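Local structure of O-methyltransferase (3MCZ) at residues R242-G247 and I270-G275. The protein probably transfers a methyl group from S-adenosyl-L-methionine to an oxygen of its substrate, and probably works as a dimer. Sequence-based numbering, arbitrary orientation.
Sequences RNFEGG and IGHAAG
A water molecule ties Gly-247 to Gly-275: it donates one hydrogen to Gly-247 O at 2.6 Å and the other to Gly-275 O at 2.9 Å, so two backbone carbonyls that could not bond to each other share a common donor. Deeper in the contact the joining is apolar. The CB of His-272 stands over the centre of the Phe-244 ring, 3.4 Å from its centroid and only 5° off the ring normal, a CH-pi contact in which a methylene that the imidazole probably polarises slightly meets the electron-rich face. CE1 and CZ of Phe-244 are the ring atoms nearest to this carbon, each at 3.6 Å. With CG of His-272 anti to its carbonyl carbon, CB lies over the phenyl face and the imidazole leans to the CE1 side. The two rings themselves meet obliquely, planes at 35°, with ND1 of His-272 3.6 Å from CE1 of Phe-244. The same ND1 makes a weak hydrogen bond to Leu-238 O, earlier in the same loop, so histidine suits this partly exposed place by meeting that loop with both a carbon and a nitrogen. Phenylalanine suits the buried side: its flat apolar ring packs against His-272 CB, Leu-186 and Leu-276 and needs no polar partner. Ala-273 turns its small methyl away to Leu-186 of strand 182-186. Phe-244 opens a type II turn, closed by Gly-247 N bonding to Phe-244 O at 3.1 Å; Gly-246 takes the positive phi (72°) that such a turn asks of its third residue and that glycine adopts easily. The whole is plain packing in the Rossmann-like methyltransferase fold, where the loop leading from strand 231-235 to strand 251-255 rests against helix 263-275, part of the beta-alpha-beta crossover from 251-255 to the parallel strand 281-288.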
loop_
_atom_site.group_PDB
_atom_site.type_symbol
_atom_site.label_atom_id
_atom_site.label_comp_id
_atom_site.label_asym_id
_atom_site.label_seq_id
_atom_site.Cartn_x
_atom_site.Cartn_y
_atom_site.Cartn_z
ATOM N N ARG A 242 6.325 27.133 -33.045
ATOM C CA ARG A 242 7.166 28.288 -33.346
ATOM C C ARG A 242 8.386 28.349 -32.441
ATOM O O ARG A 242 9.411 28.891 -32.834
ATOM C CB ARG A 242 6.373 29.595 -33.247
ATOM C CG ARG A 242 5.274 29.728 -34.281
ATOM C CD ARG A 242 4.369 30.908 -33.941
ATOM N NE ARG A 242 3.554 30.594 -32.767
ATOM C CZ ARG A 242 2.789 31.457 -32.098
ATOM N NH1 ARG A 242 2.706 32.738 -32.468
ATOM N NH2 ARG A 242 2.094 31.025 -31.046
ATOM N N ASN A 243 8.269 27.785 -31.242
ATOM C CA ASN A 243 9.397 27.678 -30.299
ATOM C C ASN A 243 10.565 26.879 -30.816
ATOM O O ASN A 243 11.652 26.976 -30.279
ATOM C CB ASN A 243 8.948 27.040 -28.979
ATOM C CG ASN A 243 8.134 27.990 -28.122
ATOM O OD1 ASN A 243 7.982 29.166 -28.443
ATOM N ND2 ASN A 243 7.594 27.480 -27.043
ATOM N N PHE A 244 10.350 26.088 -31.850
ATOM C CA PHE A 244 11.430 25.301 -32.445
ATOM C C PHE A 244 12.103 25.962 -33.647
ATOM O O PHE A 244 13.154 25.497 -34.103
ATOM C CB PHE A 244 10.900 23.931 -32.840
ATOM C CG PHE A 244 10.470 23.102 -31.672
ATOM C CD1 PHE A 244 9.214 23.243 -31.142
ATOM C CD2 PHE A 244 11.324 22.169 -31.104
ATOM C CE1 PHE A 244 8.816 22.487 -30.078
ATOM C CE2 PHE A 244 10.936 21.430 -30.023
ATOM C CZ PHE A 244 9.680 21.571 -29.512
ATOM N N GLU A 245 11.517 27.053 -34.159
ATOM C CA GLU A 245 12.139 27.812 -35.254
ATOM C C GLU A 245 13.580 28.195 -34.932
ATOM O O GLU A 245 13.878 28.750 -33.869
ATOM C CB GLU A 245 11.332 29.088 -35.585
ATOM N N GLY A 246 14.482 27.874 -35.855
ATOM C CA GLY A 246 15.894 28.220 -35.730
ATOM C C GLY A 246 16.704 27.444 -34.706
ATOM O O GLY A 246 17.823 27.827 -34.420
ATOM N N GLY A 247 16.140 26.382 -34.115
ATOM C CA GLY A 247 16.914 25.559 -33.185
ATOM C C GLY A 247 17.570 24.450 -33.971
ATOM O O GLY A 247 17.033 24.009 -34.985
ATOM N N ILE A 270 7.430 14.835 -30.879
ATOM C CA ILE A 270 8.446 13.995 -31.513
ATOM C C ILE A 270 8.842 14.612 -32.846
ATOM O O ILE A 270 10.023 14.728 -33.153
ATOM C CB ILE A 270 7.960 12.553 -31.699
ATOM C CG1 ILE A 270 7.821 11.868 -30.346
ATOM C CG2 ILE A 270 8.941 11.763 -32.571
ATOM C CD1 ILE A 270 7.014 10.584 -30.389
ATOM N N GLY A 271 7.861 15.029 -33.646
ATOM C CA GLY A 271 8.167 15.715 -34.887
ATOM C C GLY A 271 9.000 16.987 -34.766
ATOM O O GLY A 271 9.938 17.211 -35.534
ATOM N N HIS A 272 8.641 17.828 -33.809
ATOM C CA HIS A 272 9.366 19.060 -33.578
ATOM C C HIS A 272 10.798 18.737 -33.138
ATOM O O HIS A 272 11.757 19.384 -33.586
ATOM C CB HIS A 272 8.694 19.860 -32.477
ATOM C CG HIS A 272 7.338 20.379 -32.842
ATOM N ND1 HIS A 272 6.368 20.641 -31.898
ATOM C CD2 HIS A 272 6.790 20.676 -34.038
ATOM C CE1 HIS A 272 5.275 21.075 -32.501
ATOM N NE2 HIS A 272 5.501 21.087 -33.802
ATOM N N ALA A 273 10.918 17.762 -32.252
ATOM C CA ALA A 273 12.210 17.337 -31.730
ATOM C C ALA A 273 13.105 16.858 -32.848
ATOM O O ALA A 273 14.285 17.236 -32.930
ATOM C CB ALA A 273 12.056 16.223 -30.686
ATOM N N ALA A 274 12.532 16.017 -33.695
ATOM C CA ALA A 274 13.261 15.447 -34.810
ATOM C C ALA A 274 13.738 16.590 -35.730
ATOM O O ALA A 274 14.852 16.549 -36.219
ATOM C CB ALA A 274 12.395 14.477 -35.560
ATOM N N GLY A 275 12.898 17.603 -35.936
ATOM C CA GLY A 275 13.272 18.738 -36.782
ATOM C C GLY A 275 14.506 19.493 -36.268
ATOM O O GLY A 275 15.216 20.148 -37.039
HETATM O O HOH W 1 17.141 22.370 -36.992
#